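PDB 6WM6: extracellular solute-binding protein, family 5 from Chelativorans sp., which binds EDTA and related aminopolycarboxylates in the periplasm, probably delivering them to an ABC transporter for uptake. Local coordinates for residues A[60-63]-A[64-67]; A[71-74]-A[75-79]; A[201-204]-A[205-209]; A[553-556]-A[557-560]. One frame throughout, in Å; residues are numbered along the deposited sequence.

Contact 1. Residues A[60-63]-A[64-67]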
loop_
_atom_site.group_PDB
_atom_site.type_symbol
_atom_site.label_atom_id
_atom_site.label_comp_id
_atom_site.label_asym_id
_atom_site.label_seq_id
_atom_site.Cartn_x
_atom_site.Cartn_y
_atom_site.Cartn_z
ATOM N N ASN A 60 17.098 -3.404 -5.102
ATOM C CA ASN A 60 16.515 -4.726 -4.904
ATOM C C ASN A 60 15.387 -4.836 -5.919
ATOM O O ASN A 60 14.530 -3.958 -5.985
ATOM C CB ASN A 60 15.996 -4.869 -3.465
ATOM C CG ASN A 60 15.510 -6.274 -3.150
ATOM O OD1 ASN A 60 14.674 -6.845 -3.876
ATOM N ND2 ASN A 60 15.985 -6.826 -2.056
ATOM N N TRP A 61 15.415 -5.894 -6.726
ATOM C CA TRP A 61 14.518 -6.075 -7.841
ATOM C C TRP A 61 13.392 -7.045 -7.524
ATOM O O TRP A 61 12.601 -7.360 -8.418
ATOM C CB TRP A 61 15.285 -6.579 -9.064
ATOM C CG TRP A 61 16.219 -5.558 -9.597
ATOM C CD1 TRP A 61 17.514 -5.353 -9.212
ATOM C CD2 TRP A 61 15.931 -4.599 -10.614
ATOM N NE1 TRP A 61 18.046 -4.309 -9.929
ATOM C CE2 TRP A 61 17.093 -3.829 -10.791
ATOM C CE3 TRP A 61 14.802 -4.310 -11.388
ATOM C CZ2 TRP A 61 17.159 -2.791 -11.721
ATOM C CZ3 TRP A 61 14.874 -3.287 -12.304
ATOM C CH2 TRP A 61 16.043 -2.537 -12.462
ATOM N N ASN A 62 13.292 -7.489 -6.274
ATOM C CA ASN A 62 12.352 -8.524 -5.856
ATOM C C ASN A 62 11.337 -7.890 -4.913
ATOM O O ASN A 62 11.573 -7.769 -3.706
ATOM C CB ASN A 62 13.133 -9.661 -5.196
ATOM C CG ASN A 62 12.251 -10.767 -4.684
ATOM O OD1 ASN A 62 11.007 -10.692 -4.724
ATOM N ND2 ASN A 62 12.902 -11.840 -4.195
ATOM N N VAL A 63 10.187 -7.508 -5.461
ATOM C CA VAL A 63 9.193 -6.763 -4.685
ATOM C C VAL A 63 8.649 -7.574 -3.526
ATOM O O VAL A 63 8.096 -7.006 -2.573
ATOM C CB VAL A 63 8.068 -6.254 -5.609
ATOM C CG1 VAL A 63 7.122 -7.366 -6.008
ATOM C CG2 VAL A 63 7.319 -5.105 -4.935
ATOM N N THR A 64 8.731 -8.904 -3.597
ATOM C CA THR A 64 8.219 -9.772 -2.549
ATOM C C THR A 64 9.164 -9.880 -1.364
ATOM O O THR A 64 8.784 -10.436 -0.321
ATOM C CB THR A 64 7.828 -11.157 -3.062
ATOM O OG1 THR A 64 8.998 -11.960 -3.302
ATOM C CG2 THR A 64 7.005 -11.052 -4.349
ATOM N N SER A 65 10.401 -9.414 -1.499
ATOM C CA SER A 65 11.360 -9.498 -0.404
ATOM C C SER A 65 11.142 -8.366 0.583
ATOM O O SER A 65 10.481 -7.369 0.281
ATOM C CB SER A 65 12.798 -9.460 -0.939
ATOM O OG SER A 65 13.161 -8.169 -1.428
ATOM N N ALA A 66 11.725 -8.521 1.773
ATOM C CA ALA A 66 11.580 -7.482 2.790
ATOM C C ALA A 66 12.119 -6.146 2.296
ATOM O O ALA A 66 11.479 -5.102 2.480
ATOM C CB ALA A 66 12.287 -7.903 4.076
ATOM N N LEU A 67 13.287 -6.157 1.644
ATOM C CA LEU A 67 13.910 -4.906 1.225
ATOM C C LEU A 67 13.377 -4.392 -0.099
ATOM O O LEU A 67 13.474 -3.192 -0.368
ATOM C CB LEU A 67 15.423 -5.077 1.134
ATOM C CG LEU A 67 16.126 -5.440 2.449
ATOM C CD1 LEU A 67 17.626 -5.567 2.249
ATOM C CD2 LEU A 67 15.820 -4.404 3.513
#
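Ser65 grips the backbone carbonyl of Asn62 twice. Its OG donates to Asn62 O at 2.8 Å in the plane of that carbonyl, while its amide N reaches the same oxygen at 3.0 Å from well above the plane. The hydroxyl gets there because OG sits between its own backbone N and carbonyl carbon (chi1 71°), folded back over the chain; OG in turn accepts from Gly68 N. The amide bond closes a type I beta turn, Asn62 to Ser65, which shares Asn62 with an Asx turn whose Asn60 OD1 accepts from Asn62 N at 2.8 Å. These two turns shape the loop between strand 49-54 and helix 71-77. The carboxamide of Asn62, with CG anti to the backbone N (chi1 178°), reaches forward over the beta turn: OD1 takes the Thr64 hydroxyl OG1 at 2.8 Å, slightly tilted from the amide plane, and a weak bond from Thr64 N at 3.1 Å. Thr64 OG1 is also hydrogen-bonded to Tyr206 OH, and Asn62 ND2 gives a weak bond to Tyr206 O, so both polar ends are tied to helix 202-212. A leucine in place of Asn62 would probably leave the Thr64 hydroxyl without its acceptor in the turn, with Tyr206 still to hold it, and lose the weak bond to Tyr206 O. The side chains of Asn60 and Leu67 cross at about a right angle, Asn60 ND2 lying 3.7 Å from Leu67 CB.

Contact 2. Residues A[71-74]-A[75-79]. With SO4 (sulfate ion), chain B.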
loop_
_atom_site.group_PDB
_atom_site.type_symbol
_atom_site.label_atom_id
_atom_site.label_comp_id
_atom_site.label_asym_id
_atom_site.label_seq_id
_atom_site.Cartn_x
_atom_site.Cartn_y
_atom_site.Cartn_z
ATOM N N ALA A 71 6.588 0.754 -3.400
ATOM C CA ALA A 71 5.834 1.051 -4.613
ATOM C C ALA A 71 6.737 1.286 -5.824
ATOM O O ALA A 71 6.303 1.067 -6.962
ATOM C CB ALA A 71 4.936 2.276 -4.389
ATOM N N VAL A 72 7.972 1.732 -5.634
ATOM C CA VAL A 72 8.872 1.928 -6.764
ATOM C C VAL A 72 9.255 0.589 -7.393
ATOM O O VAL A 72 9.166 0.399 -8.619
ATOM C CB VAL A 72 10.112 2.744 -6.359
ATOM C CG1 VAL A 72 11.125 2.782 -7.488
ATOM C CG2 VAL A 72 9.690 4.146 -5.957
ATOM N N VAL A 73 9.721 -0.359 -6.572
ATOM C CA VAL A 73 10.080 -1.668 -7.112
ATOM C C VAL A 73 8.856 -2.319 -7.740
ATOM O O VAL A 73 8.944 -2.987 -8.778
ATOM C CB VAL A 73 10.714 -2.542 -6.010
ATOM C CG1 VAL A 73 11.097 -3.909 -6.563
ATOM C CG2 VAL A 73 11.931 -1.843 -5.428
ATOM N N ARG A 74 7.700 -2.162 -7.116
ATOM C CA ARG A 74 6.478 -2.745 -7.657
ATOM C C ARG A 74 6.173 -2.148 -9.023
ATOM O O ARG A 74 5.866 -2.875 -9.977
ATOM C CB ARG A 74 5.335 -2.518 -6.662
ATOM C CG ARG A 74 4.224 -3.538 -6.746
ATOM C CD ARG A 74 3.212 -3.394 -5.600
ATOM N NE ARG A 74 3.830 -3.558 -4.289
ATOM C CZ ARG A 74 3.950 -2.609 -3.370
ATOM N NH1 ARG A 74 3.503 -1.392 -3.571
ATOM N NH2 ARG A 74 4.551 -2.904 -2.227
ATOM N N THR A 75 6.245 -0.821 -9.140
ATOM C CA THR A 75 5.964 -0.145 -10.407
ATOM C C THR A 75 6.928 -0.579 -11.505
ATOM O O THR A 75 6.514 -0.872 -12.632
ATOM C CB THR A 75 6.017 1.372 -10.193
ATOM O OG1 THR A 75 4.907 1.745 -9.363
ATOM C CG2 THR A 75 5.907 2.147 -11.494
ATOM N N VAL A 76 8.217 -0.623 -11.199
ATOM C CA VAL A 76 9.224 -0.904 -12.221
ATOM C C VAL A 76 9.197 -2.355 -12.670
ATOM O O VAL A 76 9.572 -2.665 -13.800
ATOM C CB VAL A 76 10.608 -0.494 -11.690
ATOM C CG1 VAL A 76 11.704 -0.981 -12.594
ATOM C CG2 VAL A 76 10.675 1.019 -11.534
ATOM N N THR A 77 8.793 -3.282 -11.807
ATOM C CA THR A 77 8.804 -4.705 -12.158
ATOM C C THR A 77 7.437 -5.245 -12.553
ATOM O O THR A 77 7.380 -6.343 -13.122
ATOM C CB THR A 77 9.465 -5.597 -11.087
ATOM O OG1 THR A 77 8.744 -5.590 -9.845
ATOM C CG2 THR A 77 10.905 -5.164 -10.834
ATOM N N LEU A 78 6.350 -4.513 -12.320
ATOM C CA LEU A 78 5.053 -4.945 -12.850
ATOM C C LEU A 78 5.078 -5.259 -14.341
ATOM O O LEU A 78 4.388 -6.216 -14.753
ATOM C CB LEU A 78 3.940 -3.942 -12.506
ATOM C CG LEU A 78 3.270 -4.160 -11.163
ATOM C CD1 LEU A 78 2.450 -2.926 -10.811
ATOM C CD2 LEU A 78 2.408 -5.415 -11.123
ATOM N N PRO A 79 5.830 -4.544 -15.184
ATOM C CA PRO A 79 5.853 -4.876 -16.622
ATOM C C PRO A 79 6.558 -6.165 -16.965
ATOM O O PRO A 79 6.423 -6.610 -18.109
ATOM C CB PRO A 79 6.572 -3.678 -17.254
ATOM C CG PRO A 79 6.373 -2.561 -16.255
ATOM C CD PRO A 79 6.469 -3.254 -14.912
HETATM S S SO4 B . 5.665 2.466 0.223
HETATM O O1 SO4 B . 5.339 1.816 -1.050
HETATM O O2 SO4 B . 6.689 3.472 -0.006
HETATM O O3 SO4 B . 4.443 3.105 0.783
HETATM O O4 SO4 B . 6.165 1.458 1.152
#
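Thr75 N donates to Ala71 O at 2.9 Å, the first of four successive i to i+4 backbone bonds that join residues 71-74 to the next turn of helix 71-77. Val76 N to Val72 O and Thr77 N to Val73 O continue the series, and Leu78 N still reaches Arg74 O at 2.9 Å, though with an N-H...O angle of only 141°. Two threonines fold their hydroxyls back on this backbone. Thr75 OG1 donates to Ala71 O at 2.9 Å, and Thr77 OG1 to Val73 O at 2.8 Å; in each case amide and hydroxyl arrive from opposite faces of the carbonyl plane, so both oxygens carry two bonds. Hydroxyls returned to the i-4 carbonyl in this way let threonine satisfy its polar group within a buried helix, and this short helix lies against strands 232-237 and 251-256, Phe254 meeting both Thr75 and Val76. On the apolar side Val72 CG1 comes within 4.4 Å of Val76 CG2. At the N-terminal end a sulfate ion, probably from the crystallisation liquor, accepts from Ala71 N through O1 at 2.9 Å and is also held by Tyr460 OH. Arg74 bends at its third torsion (chi3 -60°), carrying the guanidinium back along the helix toward that end, near the sulfate but not bonded to it (Arg74 NH1 to sulfate O1 4.5 Å); NH1 donates instead to Gln549 O. The helix start and this nearby positive charge would probably both favour an anion there.

Contact 3. Residues A[201-204]-A[205-209]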
loop_
_atom_site.group_PDB
_atom_site.type_symbol
_atom_site.label_atom_id
_atom_site.label_comp_id
_atom_site.label_asym_id
_atom_site.label_seq_id
_atom_site.Cartn_x
_atom_site.Cartn_y
_atom_site.Cartn_z
ATOM N N ASP A 201 20.645 -22.817 -4.114
ATOM C CA ASP A 201 19.434 -23.327 -3.492
ATOM C C ASP A 201 18.393 -22.207 -3.418
ATOM O O ASP A 201 18.641 -21.064 -3.813
ATOM C CB ASP A 201 19.743 -23.939 -2.127
ATOM C CG ASP A 201 20.225 -22.919 -1.113
ATOM O OD1 ASP A 201 20.078 -21.702 -1.345
ATOM O OD2 ASP A 201 20.759 -23.342 -0.065
ATOM N N ILE A 202 17.213 -22.538 -2.900
ATOM C CA ILE A 202 16.082 -21.615 -3.006
ATOM C C ILE A 202 16.385 -20.303 -2.298
ATOM O O ILE A 202 16.099 -19.225 -2.822
ATOM C CB ILE A 202 14.793 -22.297 -2.514
ATOM C CG1 ILE A 202 14.463 -23.463 -3.456
ATOM C CG2 ILE A 202 13.635 -21.298 -2.462
ATOM C CD1 ILE A 202 13.055 -23.997 -3.344
ATOM N N ALA A 203 16.980 -20.356 -1.111
ATOM C CA ALA A 203 17.255 -19.112 -0.395
ATOM C C ALA A 203 18.258 -18.259 -1.148
ATOM O O ALA A 203 18.092 -17.039 -1.266
ATOM C CB ALA A 203 17.774 -19.415 1.012
ATOM N N GLU A 204 19.321 -18.882 -1.656
ATOM C CA GLU A 204 20.323 -18.147 -2.415
ATOM C C GLU A 204 19.704 -17.486 -3.640
ATOM O O GLU A 204 19.957 -16.310 -3.921
ATOM C CB GLU A 204 21.442 -19.120 -2.821
ATOM C CG GLU A 204 22.450 -18.598 -3.836
ATOM C CD GLU A 204 23.356 -17.520 -3.277
ATOM O OE1 GLU A 204 23.879 -16.712 -4.077
ATOM O OE2 GLU A 204 23.543 -17.475 -2.042
ATOM N N SER A 205 18.884 -18.227 -4.385
ATOM C CA SER A 205 18.323 -17.682 -5.615
ATOM C C SER A 205 17.316 -16.573 -5.337
ATOM O O SER A 205 17.244 -15.606 -6.103
ATOM C CB SER A 205 17.702 -18.795 -6.459
ATOM O OG SER A 205 16.578 -19.370 -5.817
ATOM N N TYR A 206 16.553 -16.686 -4.253
ATOM C CA TYR A 206 15.574 -15.668 -3.899
ATOM C C TYR A 206 16.241 -14.431 -3.315
ATOM O O TYR A 206 15.918 -13.284 -3.704
ATOM C CB TYR A 206 14.569 -16.277 -2.922
ATOM C CG TYR A 206 13.471 -15.341 -2.487
ATOM C CD1 TYR A 206 12.307 -15.207 -3.236
ATOM C CD2 TYR A 206 13.594 -14.582 -1.325
ATOM C CE1 TYR A 206 11.281 -14.355 -2.822
ATOM C CE2 TYR A 206 12.585 -13.737 -0.918
ATOM C CZ TYR A 206 11.434 -13.626 -1.678
ATOM O OH TYR A 206 10.443 -12.779 -1.234
ATOM N N ASN A 207 17.163 -14.636 -2.376
ATOM C CA ASN A 207 17.795 -13.529 -1.678
ATOM C C ASN A 207 18.875 -12.841 -2.509
ATOM O O ASN A 207 19.150 -11.658 -2.280
ATOM C CB ASN A 207 18.438 -14.025 -0.371
ATOM C CG ASN A 207 17.431 -14.463 0.663
ATOM O OD1 ASN A 207 16.289 -14.010 0.690
ATOM N ND2 ASN A 207 17.856 -15.341 1.558
ATOM N N ASN A 208 19.505 -13.545 -3.451
ATOM C CA ASN A 208 20.610 -12.993 -4.227
ATOM C C ASN A 208 20.225 -12.817 -5.692
ATOM O O ASN A 208 19.980 -11.692 -6.121
ATOM C CB ASN A 208 21.861 -13.854 -4.035
ATOM C CG ASN A 208 22.245 -13.988 -2.568
ATOM O OD1 ASN A 208 22.473 -15.090 -2.070
ATOM N ND2 ASN A 208 22.291 -12.864 -1.864
ATOM N N PHE A 209 20.130 -13.897 -6.467
ATOM C CA PHE A 209 19.824 -13.776 -7.895
ATOM C C PHE A 209 18.613 -12.890 -8.175
ATOM O O PHE A 209 18.706 -11.936 -8.954
ATOM C CB PHE A 209 19.628 -15.174 -8.494
ATOM C CG PHE A 209 19.152 -15.177 -9.915
ATOM C CD1 PHE A 209 19.955 -14.660 -10.942
ATOM C CD2 PHE A 209 17.917 -15.713 -10.241
ATOM C CE1 PHE A 209 19.499 -14.682 -12.252
ATOM C CE2 PHE A 209 17.464 -15.726 -11.562
ATOM C CZ PHE A 209 18.267 -15.209 -12.561
HETATM O O HOH W 1 22.051 -16.447 -6.391
#
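Ser205, the first residue of the second segment, donates its amide N to Asp201 O at 2.9 Å, nearly in line with the carbonyl. Asp201 is the N-cap of helix 202-212: its OD1 accepts from Glu204 N at 2.9 Å, closing off the first turn. Ser205 OG lies 3.0 Å from Ile202 O, but its firmer partner is Tyr136 OH. Tyr206 N bonds to the same Ile202 carbonyl. With CG anti to the backbone N (chi1 -179°), the tyrosine ring leads away from the preceding turn, and its OH meets Thr64 OG1 and Gln141 NE2. Asn207 N reaches Ala203 O at 2.8 Å; beyond it the carboxamide is held at both ends, OD1 by Leu150 N and ND2 by Glu148 O. Asn208 N continues the helix with a bond to Glu204 O at 2.8 Å. Residues 205-209 make a wider, pi-type turn, and at its end a water lies 3.0 Å from Glu204 OE1, to which it may donate, and accepts a weak bond from Phe209 N at 3.2 Å. The Phe209 ring stacks with His199. Residues 202-209 thus lie between helix 131-141, touched by Ile202 and Tyr206, helix 193-196, met by Ser205 and Phe209, and the loop of the Cys146-Cys149 disulfide, where Ala203 packs on Cys146 and Tyr206 on Cys149.

Contact 4. Residues A[553-556]-A[557-560]. With EDO (1,2-ethanediol), chain G.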
loop_
_atom_site.group_PDB
_atom_site.type_symbol
_atom_site.label_atom_id
_atom_site.label_comp_id
_atom_site.label_asym_id
_atom_site.label_seq_id
_atom_site.Cartn_x
_atom_site.Cartn_y
_atom_site.Cartn_z
ATOM N N ALA A 553 1.075 1.300 -12.976
ATOM C CA ALA A 553 1.721 0.364 -13.876
ATOM C C ALA A 553 1.066 -1.002 -13.911
ATOM O O ALA A 553 1.632 -1.944 -14.489
ATOM C CB ALA A 553 3.225 0.256 -13.564
ATOM N N TYR A 554 -0.151 -1.121 -13.410
ATOM C CA TYR A 554 -0.873 -2.394 -13.481
ATOM C C TYR A 554 -1.198 -2.845 -14.895
ATOM O O TYR A 554 -1.469 -4.048 -15.087
ATOM C CB TYR A 554 -2.171 -2.337 -12.669
ATOM C CG TYR A 554 -3.354 -1.672 -13.346
ATOM C CD1 TYR A 554 -3.355 -0.316 -13.658
ATOM C CD2 TYR A 554 -4.499 -2.419 -13.660
ATOM C CE1 TYR A 554 -4.451 0.273 -14.282
ATOM C CE2 TYR A 554 -5.598 -1.814 -14.279
ATOM C CZ TYR A 554 -5.557 -0.476 -14.569
ATOM O OH TYR A 554 -6.630 0.129 -15.194
ATOM N N ASN A 555 -1.183 -1.946 -15.881
ATOM C CA ASN A 555 -1.646 -2.284 -17.238
ATOM C C ASN A 555 -0.714 -1.746 -18.324
ATOM O O ASN A 555 -1.171 -1.277 -19.371
ATOM C CB ASN A 555 -3.067 -1.780 -17.484
ATOM C CG ASN A 555 -3.119 -0.291 -17.618
ATOM O OD1 ASN A 555 -2.303 0.412 -17.014
ATOM N ND2 ASN A 555 -4.074 0.217 -18.386
ATOM N N THR A 556 0.605 -1.823 -18.128
ATOM C CA THR A 556 1.531 -1.237 -19.090
ATOM C C THR A 556 1.433 -1.858 -20.479
ATOM O O THR A 556 1.803 -1.193 -21.456
ATOM C CB THR A 556 3.005 -1.256 -18.648
ATOM O OG1 THR A 556 3.507 -2.607 -18.573
ATOM C CG2 THR A 556 3.213 -0.511 -17.332
ATOM N N ALA A 557 0.935 -3.092 -20.611
ATOM C CA ALA A 557 0.734 -3.641 -21.948
ATOM C C ALA A 557 -0.149 -2.751 -22.802
ATOM O O ALA A 557 -0.064 -2.819 -24.040
ATOM C CB ALA A 557 0.101 -5.028 -21.880
ATOM N N GLU A 558 -1.007 -1.940 -22.180
ATOM C CA GLU A 558 -1.972 -1.130 -22.896
ATOM C C GLU A 558 -1.496 0.294 -23.148
ATOM O O GLU A 558 -2.127 1.003 -23.934
ATOM C CB GLU A 558 -3.295 -1.108 -22.137
ATOM C CG GLU A 558 -3.941 -2.504 -22.012
ATOM C CD GLU A 558 -4.948 -2.665 -20.882
ATOM O OE1 GLU A 558 -5.427 -1.669 -20.286
ATOM O OE2 GLU A 558 -5.279 -3.836 -20.563
ATOM N N TRP A 559 -0.425 0.727 -22.508
ATOM C CA TRP A 559 0.031 2.106 -22.640
ATOM C C TRP A 559 0.558 2.367 -24.042
ATOM O O TRP A 559 1.284 1.555 -24.624
ATOM C CB TRP A 559 1.180 2.378 -21.683
ATOM C CG TRP A 559 0.854 2.408 -20.214
ATOM C CD1 TRP A 559 -0.349 2.112 -19.623
ATOM C CD2 TRP A 559 1.744 2.760 -19.165
ATOM N NE1 TRP A 559 -0.242 2.253 -18.266
ATOM C CE2 TRP A 559 1.035 2.642 -17.952
ATOM C CE3 TRP A 559 3.082 3.147 -19.126
ATOM C CZ2 TRP A 559 1.620 2.906 -16.724
ATOM C CZ3 TRP A 559 3.666 3.424 -17.912
ATOM C CH2 TRP A 559 2.931 3.306 -16.715
ATOM N N GLY A 560 0.258 3.542 -24.570
ATOM C CA GLY A 560 0.814 3.931 -25.859
ATOM C C GLY A 560 0.498 5.372 -26.147
ATOM O O GLY A 560 -0.308 5.992 -25.450
HETATM C C1 EDO G . 1.500 -4.993 -16.238
HETATM O O1 EDO G . 2.206 -3.759 -16.365
HETATM C C2 EDO G . 1.320 -5.658 -17.607
HETATM O O2 EDO G . 0.361 -4.950 -18.445
HETATM O O HOH W 2 2.420 -0.749 -24.088
#
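Trp559 lies with one face on the methyl of Thr556, a CH-pi contact in which CG2 stands 3.7 Å from the six-membered ring centroid, only 6° off its normal. Ala553 packs at the same end. Trp559 NE1 donates to Asn555 OD1 at 3.0 Å, from above the amide plane and rather bent (N-H...O 137°); amide and ring planes are nearly perpendicular. Asn555 ND2 donates to Glu558 OE1, also at 3.0 Å, and to Asn542 O. Asn555 CG lies between its backbone N and carbonyl carbon (chi1 72°), which lets OD1 face Trp559 and ND2 face Glu558. Backbone bonds from Glu558 N to Asn555 O and from Trp559 N to Thr556 O give this turn its 3-10 character before strand 560-561. A leucine in place of Trp559 would probably leave Asn555 OD1 without its donor and uncover the Thr556 methyl. Away from the indole the turn is looser, met by small molecules at two places: 1,2-ethanediol, probably from the crystallisation liquor, takes Thr556 OG1 and Ala557 N; separately a water lies 2.7 Å from Thr556 O and may donate to it or to Trp559 O. Asn555 thus accepts at the indole edge and donates to Glu558, while one indole face takes the Thr556 methyl.

All four contacts are local, each spanning one unbroken run of chain, so they follow one another in series and none nests within or crosses another. From the N terminus, 60-67 shapes the loop after strand 49-54, and contact 2 is the helix that follows it; the two touch where Val63 meets Val73 and Arg74. Contact 3, far along the sequence, returns to the same loop through Tyr206, tying helix 202-212 to contact 1. Near the C terminus, contact 4 turns the chain into strand 560-561 and packs back on contact 2, Thr556 against Pro79 and Ala553 against Leu78. The spatial order is therefore 3-1-2-4, with the centres of contacts 3 and 4 about 30 Å apart.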